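Local coordinates for japanin (Rhipicephalus appendiculatus, PDB 4BOE), which binds cholesterol in the pocket of a lipocalin fold and, as a secreted tick salivary protein, modulates host immunity by blocking dendritic cell differentiation from monocytes, at residues A[6-12]-A[40-44]; A[14-19]-A[138-144]; A[71-76]-A[89-94]; A[99-104]-A[115-121]. All blocks are in the same frame, centred on the assembly; numbering follows the deposited sequence.

All four contacts reach one curled antiparallel sheet, the lipocalin barrel, with cholesterol running through its interior. Interaction 1 holds the loop before strand 12-18 against strand 40-49. Interactions 1, 3 and 4 come in series along the chain, while interaction 2 ties strand 12-18 to strand 141-143 near the end and so spans 3 and 4. Interactions 1 and 2 lie on opposite sides of the chain's centre, their own centres about 21 Å apart. Strands 12-18 and 114-118 are sheet neighbours and join 2 to 4; strands 91-98 and 101-106 join 3 to 4. Leu-74 packs on Ala-6 and Leu-104. Each contact supplies at least one residue to the cholesterol pocket.

Interaction 1: A[6-12]-A[40-44]; sequences AINTQTL and WVTRS
The guanidinium of Arg-43 has Leu-12 CD1 over one face, while the backbone oxygens of Asn-8 and Gln-10 meet its edge in plane. A third oxygen, that of Ala-6, approaches the same edge from about 28° out of that plane. NH1 is shared: it gives hydrogen bonds to Ala-6 O and to Asn-8 O, each 2.9 Å from Arg-43 NH1. The donor stands well above the carbonyl plane of Ala-6, but meets Asn-8 O nearly along the C=O axis. NH2 reaches further down the loop, with Arg-43 NH2 to Gln-10 O at 3.1 Å. A bend at chi3 (68°) turns the group out of the line of its chain and into the curve of residues 6-12. Beside it, Val-41 CG2 packs on Ile-7 CB at 4.0 Å, the two side chains crossing at about a right angle. Arg-43 NE is hydrogen-bonded to Thr-31 OG1 on the adjoining strand 26-37, and cholesterol touches both Arg-43 and Ala-6. A leucine in place of Arg-43 would probably leave the three loop carbonyls without this donor group and set the irregular segment free to shift. One buried side chain from strand 40-49 thus ties down the loop before strand 12-18, its positive charge met by carbonyl dipoles, which would be expected to stabilise the cation although no carboxylate takes part in the contact.

Interaction 2: A[14-19]-A[138-144]; sequences LAGHSS and CPDPVPV. With CLR (cholesterol), chain C.
Cys-138, disulfide-bonded to Cys-114, leads out of helix 128-137 beside Ser-18, whose OG donates to Pro-139 O at 3.0 Å, in the carbonyl plane; Cys-114 N is a further partner of that hydroxyl. Asp-140 O takes the N-H of Ser-19, its carboxylate being paired with Arg-111. At Pro-141 an antiparallel ladder begins, Ser-18 standing opposite. Val-142 forms the hydrogen-bonded pair with His-17, the shorter bond being Val-142 N to His-17 O at 2.7 Å. With His-17 CG between its backbone N and carbonyl carbon (chi1 60°), the imidazole is set between Val-142 CB, toward the rim of one face, and cholesterol C4, 3.8 Å above the centre of the other. His-17 ND1 donates to Ser-18 O at 2.9 Å, the acceptor lying in the ring plane, which fixes the ring's rotation. An alanine at His-17 is likely to open a gap between Val-142 and the sterol and leave Ser-18 O without this donor. Pro-143 pairs with Gly-16. Val-144 N bonds to Ala-15 O at 2.8 Å, and its CG2 touches the imidazole edge. Strand 141-143 therefore lies along strand 12-18, whose Ala-15 and Gly-16 form a classic beta bulge against Leu-116 of strand 114-118; Pro-141 and Pro-143 pack on Tyr-135 of helix 128-137.

Interaction 3: A[71-76]-A[89-94]; sequences SPLLRV and KPDYFI. With CLR (cholesterol), chain C.
Asp-91 OD1 accepts a salt-bridging hydrogen bond from Arg-75 NE at 2.8 Å, in the guanidinium plane and meeting the oxygen almost end-on. The two residues form a non-hydrogen-bonded pair between antiparallel strands 73-78 and 91-98 of the lipocalin barrel. The carboxylate is turned 61° from the guanidinium, which has Leu-73 CB over one face; a bend at chi2 (65°) folds the arginine back toward its partner. Leu-74 and Tyr-92 form the hydrogen-bonded pair between this one and the non-hydrogen-bonded pair of Leu-73 with Phe-93, and straight bonds extend the ladder at both ends, from Ile-94 N to Pro-72 O and from Val-76 N to Pro-90 O. Ile-94 CD1 packs on Leu-74 CB at 4.0 Å. At the loop end, Ser-71 OG accepts from Leu-73 N in an ST turn. On the face carrying Leu-74 and Tyr-92, Val-76 CG2 abuts the edge of the tyrosine ring, 3.8 Å from Tyr-92 CD2. That ring extends into the cholesterol pocket, where its hydroxyl accepts from Lys-89 N, a bond that steadies the phenol end beside the sterol. Tyr-92 OH comes within 3.8 Å of cholesterol C16.

Interaction 4: A[99-104]-A[115-121]; sequences NDFLLL and SLWVTLK. With CLR (cholesterol), chain C.
Leu-102 with Trp-117 and Leu-104 with Ser-115 are the hydrogen-bonded pairs of an antiparallel beta hairpin whose strands run at 168°, and Thr-119 N to Asp-100 O adds a further rung. On the pocket face, the indole of Trp-117 carries cholesterol C26 over its centre, 3.5 Å above the plane, with C14 at its edge. Trp-117 NE1 donates to Ser-115 OG at 2.9 Å, holding the indole's rotation, and Leu-104 CD1 approaches the ring obliquely. Ser-115 OG sits between N and C of its own backbone (chi1 63°), which turns it toward that indole and 3.7 Å from cholesterol C15. On the other face, Phe-101 CD1 meets Leu-116 CD1 at 4.2 Å and Leu-103 CD1 packs on Leu-116 CB, beneath helix 128-137. At the open end, Thr-119 OG1 donates to the anti lone pair of Asp-100 OD1 at 2.6 Å. Lys-121 lays its extended chain across the carboxylate; its NZ forms only a long salt bridge, 3.9 Å from Asp-100 OD2, and a water joins the two. The chemistry is divided: the indole face gives the sterol tail an apolar surface, its N-H satisfied by Ser-115 OG, while charged and hydroxyl groups close the hairpin's open end.

Interaction 1: A[6-12]-A[40-44]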
# COMPACT_ATOMS: atom_id res chain seq x y z
N ALA A 6 5.29 -4.38 -6.11
CA ALA A 6 3.88 -4.39 -6.50
C ALA A 6 3.46 -5.63 -7.29
O ALA A 6 2.36 -6.16 -7.08
CB ALA A 6 3.56 -3.16 -7.30
N ILE A 7 4.34 -6.14 -8.17
CA ILE A 7 4.08 -7.33 -9.01
C ILE A 7 4.81 -8.57 -8.51
O ILE A 7 4.77 -9.61 -9.15
CB ILE A 7 4.40 -7.01 -10.49
CG1 ILE A 7 5.88 -6.53 -10.69
CG2 ILE A 7 3.42 -5.94 -10.97
CD1 ILE A 7 6.43 -6.87 -11.94
N ASN A 8 5.37 -8.48 -7.30
CA ASN A 8 6.07 -9.55 -6.65
C ASN A 8 5.12 -10.23 -5.67
O ASN A 8 4.02 -9.74 -5.40
CB ASN A 8 7.32 -9.01 -5.93
CG ASN A 8 8.47 -10.00 -5.90
OD1 ASN A 8 8.33 -11.14 -6.30
ND2 ASN A 8 9.61 -9.60 -5.40
N THR A 9 5.55 -11.38 -5.16
CA THR A 9 4.73 -12.28 -4.34
C THR A 9 4.78 -12.07 -2.84
O THR A 9 4.08 -12.78 -2.11
CB THR A 9 5.10 -13.72 -4.70
OG1 THR A 9 6.52 -13.90 -4.55
CG2 THR A 9 4.71 -14.08 -6.13
N GLN A 10 5.53 -11.09 -2.36
CA GLN A 10 5.56 -10.81 -0.91
C GLN A 10 4.43 -9.87 -0.51
O GLN A 10 4.05 -8.99 -1.28
CB GLN A 10 6.91 -10.22 -0.48
CG GLN A 10 7.98 -11.29 -0.26
CD GLN A 10 7.82 -12.09 1.02
OE1 GLN A 10 7.25 -11.64 2.04
NE2 GLN A 10 8.38 -13.28 1.03
N THR A 11 3.92 -10.05 0.69
CA THR A 11 2.87 -9.19 1.24
C THR A 11 3.46 -7.82 1.53
O THR A 11 4.57 -7.75 2.04
CB THR A 11 2.25 -9.83 2.48
OG1 THR A 11 1.68 -11.07 2.10
CG2 THR A 11 1.21 -8.96 3.17
N LEU A 12 2.71 -6.76 1.21
CA LEU A 12 3.12 -5.38 1.47
C LEU A 12 2.22 -4.76 2.52
O LEU A 12 1.02 -4.94 2.48
CB LEU A 12 3.05 -4.56 0.19
CG LEU A 12 3.98 -4.92 -0.95
CD1 LEU A 12 3.55 -4.20 -2.22
CD2 LEU A 12 5.43 -4.52 -0.59
N TRP A 40 -1.23 -8.76 -15.76
CA TRP A 40 -1.92 -8.31 -14.56
C TRP A 40 -1.72 -9.20 -13.38
O TRP A 40 -1.99 -10.40 -13.46
CB TRP A 40 -3.41 -8.14 -14.84
CG TRP A 40 -3.68 -7.04 -15.82
CD1 TRP A 40 -3.65 -7.14 -17.19
CD2 TRP A 40 -3.84 -5.65 -15.52
NE1 TRP A 40 -3.81 -5.89 -17.75
CE2 TRP A 40 -3.99 -4.97 -16.76
CE3 TRP A 40 -3.87 -4.91 -14.33
CZ2 TRP A 40 -4.18 -3.59 -16.83
CZ3 TRP A 40 -4.07 -3.54 -14.40
CH2 TRP A 40 -4.19 -2.88 -15.63
N VAL A 41 -1.32 -8.62 -12.25
CA VAL A 41 -1.19 -9.35 -10.99
C VAL A 41 -2.44 -9.05 -10.17
O VAL A 41 -2.82 -7.89 -10.05
CB VAL A 41 0.11 -8.94 -10.24
CG1 VAL A 41 0.12 -9.46 -8.81
CG2 VAL A 41 1.33 -9.48 -11.00
N THR A 42 -3.03 -10.07 -9.56
CA THR A 42 -4.19 -9.87 -8.71
C THR A 42 -3.69 -9.92 -7.31
O THR A 42 -2.96 -10.82 -6.93
CB THR A 42 -5.33 -10.90 -8.97
OG1 THR A 42 -5.65 -10.87 -10.35
CG2 THR A 42 -6.61 -10.57 -8.22
N ARG A 43 -4.09 -8.91 -6.53
CA ARG A 43 -3.73 -8.85 -5.13
C ARG A 43 -5.02 -8.59 -4.32
O ARG A 43 -5.99 -8.05 -4.84
CB ARG A 43 -2.75 -7.71 -4.85
CG ARG A 43 -1.51 -7.58 -5.75
CD ARG A 43 -0.59 -6.46 -5.21
NE ARG A 43 -0.03 -6.88 -3.93
CZ ARG A 43 1.09 -7.58 -3.75
NH1 ARG A 43 1.88 -7.86 -4.77
NH2 ARG A 43 1.45 -7.96 -2.53
N SER A 44 -4.98 -8.92 -3.06
CA SER A 44 -6.05 -8.58 -2.14
C SER A 44 -5.68 -7.31 -1.38
O SER A 44 -4.51 -6.98 -1.27
CB SER A 44 -6.28 -9.70 -1.13
OG SER A 44 -5.14 -9.87 -0.31

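Interaction 2: A[14-19]-A[138-144]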
# COMPACT_ATOMS: atom_id res chain seq x y z
N LEU A 14 1.12 -1.15 4.67
CA LEU A 14 1.09 0.31 4.63
C LEU A 14 1.83 0.85 5.85
O LEU A 14 1.48 0.52 6.98
CB LEU A 14 -0.37 0.83 4.59
CG LEU A 14 -0.53 2.35 4.49
CD1 LEU A 14 0.01 2.86 3.18
CD2 LEU A 14 -1.99 2.72 4.69
N ALA A 15 2.92 1.54 5.61
CA ALA A 15 3.77 2.06 6.69
C ALA A 15 3.63 3.57 6.87
O ALA A 15 4.00 4.10 7.90
CB ALA A 15 5.22 1.72 6.40
N GLY A 16 3.10 4.27 5.88
CA GLY A 16 2.97 5.71 5.97
C GLY A 16 2.10 6.22 4.85
O GLY A 16 2.04 5.58 3.82
N HIS A 17 1.44 7.36 5.06
CA HIS A 17 0.61 8.00 4.05
C HIS A 17 0.42 9.48 4.34
O HIS A 17 0.69 9.92 5.45
CB HIS A 17 -0.74 7.31 3.88
CG HIS A 17 -1.57 7.31 5.14
ND1 HIS A 17 -2.38 8.38 5.48
CD2 HIS A 17 -1.66 6.37 6.10
CE1 HIS A 17 -2.91 8.06 6.64
NE2 HIS A 17 -2.49 6.87 7.06
N SER A 18 -0.07 10.23 3.37
CA SER A 18 -0.41 11.66 3.53
C SER A 18 -1.70 11.74 4.35
O SER A 18 -2.59 10.92 4.12
CB SER A 18 -0.66 12.31 2.17
OG SER A 18 0.51 12.32 1.38
N SER A 19 -1.79 12.65 5.34
CA SER A 19 -3.00 12.77 6.22
C SER A 19 -4.32 12.85 5.49
O SER A 19 -5.30 12.29 5.95
CB SER A 19 -2.88 13.97 7.16
OG SER A 19 -2.87 15.15 6.38
N CYS A 138 6.57 13.44 0.71
CA CYS A 138 5.15 13.29 1.08
C CYS A 138 4.57 14.51 1.77
O CYS A 138 5.10 14.88 2.80
CB CYS A 138 5.00 12.06 1.97
SG CYS A 138 3.33 11.38 2.08
N PRO A 139 3.45 15.09 1.28
CA PRO A 139 2.85 16.20 2.05
C PRO A 139 2.13 15.61 3.26
O PRO A 139 1.53 14.53 3.15
CB PRO A 139 1.85 16.83 1.07
CG PRO A 139 1.57 15.78 0.08
CD PRO A 139 2.71 14.84 0.02
N ASP A 140 2.23 16.28 4.42
CA ASP A 140 1.54 15.86 5.66
C ASP A 140 1.73 14.38 5.98
O ASP A 140 0.75 13.65 6.15
CB ASP A 140 0.04 16.16 5.54
CG ASP A 140 -0.32 17.55 5.03
OD1 ASP A 140 0.24 18.55 5.56
OD2 ASP A 140 -1.15 17.65 4.10
N PRO A 141 2.99 13.91 6.01
CA PRO A 141 3.28 12.50 6.25
C PRO A 141 2.76 12.00 7.64
O PRO A 141 2.98 12.67 8.66
CB PRO A 141 4.82 12.45 6.15
CG PRO A 141 5.25 13.79 6.56
CD PRO A 141 4.18 14.76 6.24
N VAL A 142 2.02 10.89 7.63
CA VAL A 142 1.49 10.21 8.80
C VAL A 142 2.14 8.81 8.83
O VAL A 142 1.81 7.99 7.97
CB VAL A 142 -0.05 10.08 8.76
CG1 VAL A 142 -0.55 9.23 9.92
CG2 VAL A 142 -0.72 11.44 8.77
N PRO A 143 2.99 8.51 9.84
CA PRO A 143 3.51 7.14 9.95
C PRO A 143 2.41 6.20 10.52
O PRO A 143 1.55 6.65 11.28
CB PRO A 143 4.69 7.28 10.92
CG PRO A 143 4.28 8.44 11.84
CD PRO A 143 3.33 9.32 11.03
N VAL A 144 2.41 4.94 10.10
CA VAL A 144 1.45 3.96 10.62
C VAL A 144 2.27 3.22 11.71
O VAL A 144 3.21 2.53 11.37
CB VAL A 144 0.91 2.99 9.53
CG1 VAL A 144 -0.01 1.92 10.15
CG2 VAL A 144 0.16 3.76 8.43
C1 CLR C . -6.22 3.05 3.80
C2 CLR C . -6.65 3.76 5.07
C3 CLR C . -5.59 4.73 5.55
C4 CLR C . -5.26 5.73 4.46
C5 CLR C . -4.92 5.07 3.14
C6 CLR C . -3.83 5.43 2.48
C7 CLR C . -3.39 4.85 1.17
C8 CLR C . -4.50 4.09 0.46
C9 CLR C . -5.24 3.19 1.48
C10 CLR C . -5.90 4.00 2.64
C11 CLR C . -6.22 2.22 0.79
C12 CLR C . -5.60 1.44 -0.37
C13 CLR C . -4.94 2.36 -1.42
C14 CLR C . -3.92 3.24 -0.66
C15 CLR C . -3.13 3.91 -1.79
C16 CLR C . -2.98 2.79 -2.82
C17 CLR C . -3.98 1.68 -2.42
C18 CLR C . -6.02 3.19 -2.16
C19 CLR C . -7.20 4.71 2.19
C20 CLR C . -4.54 0.93 -3.64
C21 CLR C . -5.52 -0.20 -3.25
C22 CLR C . -3.41 0.38 -4.53
C23 CLR C . -2.27 -0.38 -3.81
C24 CLR C . -1.24 -0.88 -4.77
C25 CLR C . 0.07 -1.46 -4.27
C26 CLR C . 0.40 -1.49 -2.80
C27 CLR C . 0.61 -2.65 -5.03
O1 CLR C . -6.11 5.46 6.68

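Interaction 3: A[71-76]-A[89-94]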
# COMPACT_ATOMS: atom_id res chain seq x y z
N SER A 71 8.67 1.64 -16.08
CA SER A 71 7.63 2.67 -16.19
C SER A 71 7.56 3.46 -14.89
O SER A 71 7.78 2.89 -13.82
CB SER A 71 6.27 2.06 -16.49
OG SER A 71 5.30 3.09 -16.56
N PRO A 72 7.25 4.74 -14.97
CA PRO A 72 7.09 5.53 -13.76
C PRO A 72 5.68 5.39 -13.23
O PRO A 72 5.39 5.94 -12.19
CB PRO A 72 7.43 6.97 -14.19
CG PRO A 72 7.24 7.01 -15.63
CD PRO A 72 7.38 5.61 -16.16
N LEU A 73 4.79 4.68 -13.95
CA LEU A 73 3.42 4.47 -13.54
C LEU A 73 3.11 3.05 -13.15
O LEU A 73 3.48 2.10 -13.84
CB LEU A 73 2.49 4.84 -14.68
CG LEU A 73 2.59 6.25 -15.21
CD1 LEU A 73 1.50 6.51 -16.21
CD2 LEU A 73 2.52 7.27 -14.10
N LEU A 74 2.36 2.90 -12.07
CA LEU A 74 1.76 1.64 -11.66
C LEU A 74 0.28 1.73 -12.11
O LEU A 74 -0.42 2.66 -11.72
CB LEU A 74 1.82 1.45 -10.15
CG LEU A 74 1.28 0.15 -9.59
CD1 LEU A 74 2.07 -1.04 -10.12
CD2 LEU A 74 1.32 0.17 -8.11
N ARG A 75 -0.19 0.77 -12.90
CA ARG A 75 -1.60 0.74 -13.35
C ARG A 75 -2.41 -0.08 -12.34
O ARG A 75 -1.97 -1.15 -11.97
CB ARG A 75 -1.72 0.12 -14.76
CG ARG A 75 -1.70 1.13 -15.90
CD ARG A 75 -0.40 1.89 -16.05
NE ARG A 75 -0.60 3.15 -16.78
CZ ARG A 75 -0.04 3.49 -17.94
NH1 ARG A 75 0.81 2.67 -18.56
NH2 ARG A 75 -0.32 4.67 -18.49
N VAL A 76 -3.55 0.42 -11.89
CA VAL A 76 -4.38 -0.27 -10.88
C VAL A 76 -5.80 -0.43 -11.41
O VAL A 76 -6.36 0.56 -11.84
CB VAL A 76 -4.34 0.49 -9.50
CG1 VAL A 76 -5.30 -0.13 -8.48
CG2 VAL A 76 -2.92 0.56 -8.95
N LYS A 89 -7.22 4.87 -7.22
CA LYS A 89 -7.11 5.53 -8.52
C LYS A 89 -6.68 4.52 -9.59
O LYS A 89 -6.14 3.46 -9.23
CB LYS A 89 -6.08 6.66 -8.45
CG LYS A 89 -6.31 7.67 -7.35
CD LYS A 89 -7.62 8.41 -7.49
CE LYS A 89 -7.75 9.57 -6.54
NZ LYS A 89 -8.87 9.38 -5.58
N PRO A 90 -6.86 4.85 -10.89
CA PRO A 90 -6.41 3.93 -11.93
C PRO A 90 -4.90 3.92 -12.18
O PRO A 90 -4.40 2.98 -12.78
CB PRO A 90 -7.21 4.34 -13.18
CG PRO A 90 -7.78 5.64 -12.89
CD PRO A 90 -7.67 5.96 -11.45
N ASP A 91 -4.16 4.92 -11.68
CA ASP A 91 -2.71 4.99 -11.86
C ASP A 91 -2.05 5.69 -10.69
O ASP A 91 -2.63 6.59 -10.12
CB ASP A 91 -2.31 5.80 -13.11
CG ASP A 91 -2.92 5.33 -14.42
OD1 ASP A 91 -2.37 4.39 -15.03
OD2 ASP A 91 -3.91 5.95 -14.86
N TYR A 92 -0.83 5.30 -10.39
CA TYR A 92 -0.00 5.91 -9.37
C TYR A 92 1.37 6.15 -9.91
O TYR A 92 1.86 5.39 -10.73
CB TYR A 92 0.11 5.01 -8.14
CG TYR A 92 -1.16 4.97 -7.34
CD1 TYR A 92 -1.48 5.98 -6.45
CD2 TYR A 92 -2.10 3.96 -7.54
CE1 TYR A 92 -2.68 5.99 -5.76
CE2 TYR A 92 -3.33 3.98 -6.88
CZ TYR A 92 -3.61 4.98 -5.98
OH TYR A 92 -4.80 4.99 -5.34
N PHE A 93 2.01 7.21 -9.43
CA PHE A 93 3.37 7.54 -9.80
C PHE A 93 4.29 6.77 -8.85
O PHE A 93 4.08 6.81 -7.63
CB PHE A 93 3.55 9.04 -9.66
CG PHE A 93 4.94 9.56 -9.91
CD1 PHE A 93 5.76 8.97 -10.85
CD2 PHE A 93 5.40 10.68 -9.26
CE1 PHE A 93 7.03 9.47 -11.09
CE2 PHE A 93 6.68 11.16 -9.49
CZ PHE A 93 7.48 10.55 -10.41
N ILE A 94 5.27 6.05 -9.39
CA ILE A 94 6.25 5.30 -8.60
C ILE A 94 7.42 6.25 -8.33
O ILE A 94 8.16 6.60 -9.25
CB ILE A 94 6.74 4.02 -9.34
CG1 ILE A 94 5.55 3.08 -9.61
CG2 ILE A 94 7.83 3.31 -8.50
CD1 ILE A 94 5.77 2.08 -10.74
C1 CLR C . -6.22 3.05 3.80
C2 CLR C . -6.65 3.76 5.07
C3 CLR C . -5.59 4.73 5.55
C4 CLR C . -5.26 5.73 4.46
C5 CLR C . -4.92 5.07 3.14
C6 CLR C . -3.83 5.43 2.48
C7 CLR C . -3.39 4.85 1.17
C8 CLR C . -4.50 4.09 0.46
C9 CLR C . -5.24 3.19 1.48
C10 CLR C . -5.90 4.00 2.64
C11 CLR C . -6.22 2.22 0.79
C12 CLR C . -5.60 1.44 -0.37
C13 CLR C . -4.94 2.36 -1.42
C14 CLR C . -3.92 3.24 -0.66
C15 CLR C . -3.13 3.91 -1.79
C16 CLR C . -2.98 2.79 -2.82
C17 CLR C . -3.98 1.68 -2.42
C18 CLR C . -6.02 3.19 -2.16
C19 CLR C . -7.20 4.71 2.19
C20 CLR C . -4.54 0.93 -3.64
C21 CLR C . -5.52 -0.20 -3.25
C22 CLR C . -3.41 0.38 -4.53
C23 CLR C . -2.27 -0.38 -3.81
C24 CLR C . -1.24 -0.88 -4.77
C25 CLR C . 0.07 -1.46 -4.27
C26 CLR C . 0.40 -1.49 -2.80
C27 CLR C . 0.61 -2.65 -5.03
O1 CLR C . -6.11 5.46 6.68

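Interaction 4: A[99-104]-A[115-121]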
# COMPACT_ATOMS: atom_id res chain seq x y z
N ASN A 99 13.70 -3.93 -3.20
CA ASN A 99 13.13 -5.27 -2.99
C ASN A 99 12.06 -5.29 -1.92
O ASN A 99 11.13 -6.08 -2.03
CB ASN A 99 14.25 -6.26 -2.58
CG ASN A 99 15.25 -6.48 -3.68
OD1 ASN A 99 14.88 -6.76 -4.82
ND2 ASN A 99 16.54 -6.36 -3.36
N ASP A 100 12.18 -4.43 -0.88
CA ASP A 100 11.29 -4.50 0.24
C ASP A 100 10.54 -3.21 0.55
O ASP A 100 9.90 -3.14 1.59
CB ASP A 100 12.09 -5.03 1.45
CG ASP A 100 12.53 -6.50 1.23
OD1 ASP A 100 11.71 -7.42 1.45
OD2 ASP A 100 13.65 -6.71 0.76
N PHE A 101 10.50 -2.25 -0.37
CA PHE A 101 9.67 -1.06 -0.16
C PHE A 101 9.23 -0.44 -1.48
O PHE A 101 9.84 -0.63 -2.52
CB PHE A 101 10.31 -0.02 0.78
CG PHE A 101 11.21 0.96 0.09
CD1 PHE A 101 10.69 2.11 -0.48
CD2 PHE A 101 12.57 0.70 -0.06
CE1 PHE A 101 11.50 2.95 -1.22
CE2 PHE A 101 13.38 1.57 -0.78
CZ PHE A 101 12.84 2.68 -1.37
N LEU A 102 8.10 0.27 -1.41
CA LEU A 102 7.53 0.97 -2.53
C LEU A 102 6.93 2.29 -2.06
O LEU A 102 6.20 2.31 -1.06
CB LEU A 102 6.46 0.05 -3.15
CG LEU A 102 5.68 0.60 -4.31
CD1 LEU A 102 6.60 0.90 -5.52
CD2 LEU A 102 4.56 -0.34 -4.68
N LEU A 103 7.23 3.37 -2.77
CA LEU A 103 6.69 4.69 -2.44
C LEU A 103 5.90 5.19 -3.66
O LEU A 103 6.49 5.40 -4.72
CB LEU A 103 7.83 5.66 -2.06
CG LEU A 103 7.43 7.07 -1.67
CD1 LEU A 103 6.54 7.07 -0.44
CD2 LEU A 103 8.68 7.90 -1.39
N LEU A 104 4.58 5.35 -3.50
CA LEU A 104 3.65 5.78 -4.53
C LEU A 104 3.10 7.16 -4.29
O LEU A 104 2.91 7.53 -3.15
CB LEU A 104 2.45 4.81 -4.59
CG LEU A 104 2.72 3.37 -4.88
CD1 LEU A 104 1.39 2.57 -4.84
CD2 LEU A 104 3.44 3.21 -6.22
N SER A 115 1.80 7.21 -0.36
CA SER A 115 1.66 5.98 0.42
C SER A 115 3.00 5.22 0.35
O SER A 115 3.60 5.11 -0.73
CB SER A 115 0.47 5.12 0.02
OG SER A 115 0.51 4.61 -1.29
N LEU A 116 3.47 4.77 1.51
CA LEU A 116 4.70 4.02 1.67
C LEU A 116 4.31 2.61 2.08
O LEU A 116 3.54 2.44 3.00
CB LEU A 116 5.59 4.67 2.75
CG LEU A 116 6.85 3.89 3.14
CD1 LEU A 116 7.81 3.81 2.01
CD2 LEU A 116 7.47 4.48 4.37
N TRP A 117 4.85 1.62 1.37
CA TRP A 117 4.59 0.20 1.56
C TRP A 117 5.89 -0.49 1.80
O TRP A 117 6.87 -0.20 1.14
CB TRP A 117 3.94 -0.38 0.29
CG TRP A 117 2.69 0.33 -0.10
CD1 TRP A 117 2.58 1.45 -0.86
CD2 TRP A 117 1.35 -0.02 0.30
NE1 TRP A 117 1.28 1.87 -0.90
CE2 TRP A 117 0.49 0.97 -0.24
CE3 TRP A 117 0.78 -1.08 1.03
CZ2 TRP A 117 -0.89 0.92 -0.07
CZ3 TRP A 117 -0.59 -1.08 1.28
CH2 TRP A 117 -1.41 -0.08 0.73
N VAL A 118 5.90 -1.39 2.76
CA VAL A 118 7.07 -2.17 3.09
C VAL A 118 6.70 -3.65 3.18
O VAL A 118 5.57 -3.98 3.49
CB VAL A 118 7.76 -1.69 4.41
CG1 VAL A 118 8.28 -0.26 4.29
CG2 VAL A 118 6.87 -1.86 5.63
N THR A 119 7.69 -4.52 3.04
CA THR A 119 7.46 -5.95 3.31
C THR A 119 7.72 -6.24 4.79
O THR A 119 8.09 -5.34 5.56
CB THR A 119 8.36 -6.82 2.44
OG1 THR A 119 9.67 -6.55 2.84
CG2 THR A 119 8.18 -6.56 0.95
N LEU A 120 7.53 -7.50 5.19
CA LEU A 120 7.76 -7.94 6.59
C LEU A 120 9.13 -7.59 7.13
O LEU A 120 9.26 -7.40 8.33
CB LEU A 120 7.56 -9.46 6.74
CG LEU A 120 7.28 -9.93 8.18
CD1 LEU A 120 5.88 -9.48 8.64
CD2 LEU A 120 7.44 -11.43 8.29
N LYS A 121 10.14 -7.52 6.27
CA LYS A 121 11.50 -7.18 6.65
C LYS A 121 11.59 -5.86 7.43
O LYS A 121 12.45 -5.75 8.31
CB LYS A 121 12.35 -7.12 5.38
CG LYS A 121 13.81 -6.84 5.60
CD LYS A 121 14.50 -6.79 4.27
CE LYS A 121 15.99 -6.59 4.44
NZ LYS A 121 16.72 -6.79 3.17
C1 CLR C . -6.22 3.05 3.80
C2 CLR C . -6.65 3.76 5.07
C3 CLR C . -5.59 4.73 5.55
C4 CLR C . -5.26 5.73 4.46
C5 CLR C . -4.92 5.07 3.14
C6 CLR C . -3.83 5.43 2.48
C7 CLR C . -3.39 4.85 1.17
C8 CLR C . -4.50 4.09 0.46
C9 CLR C . -5.24 3.19 1.48
C10 CLR C . -5.90 4.00 2.64
C11 CLR C . -6.22 2.22 0.79
C12 CLR C . -5.60 1.44 -0.37
C13 CLR C . -4.94 2.36 -1.42
C14 CLR C . -3.92 3.24 -0.66
C15 CLR C . -3.13 3.91 -1.79
C16 CLR C . -2.98 2.79 -2.82
C17 CLR C . -3.98 1.68 -2.42
C18 CLR C . -6.02 3.19 -2.16
C19 CLR C . -7.20 4.71 2.19
C20 CLR C . -4.54 0.93 -3.64
C21 CLR C . -5.52 -0.20 -3.25
C22 CLR C . -3.41 0.38 -4.53
C23 CLR C . -2.27 -0.38 -3.81
C24 CLR C . -1.24 -0.88 -4.77
C25 CLR C . 0.07 -1.46 -4.27
C26 CLR C . 0.40 -1.49 -2.80
C27 CLR C . 0.61 -2.65 -5.03
O1 CLR C . -6.11 5.46 6.68
O HOH W 1 15.77 -5.32 1.06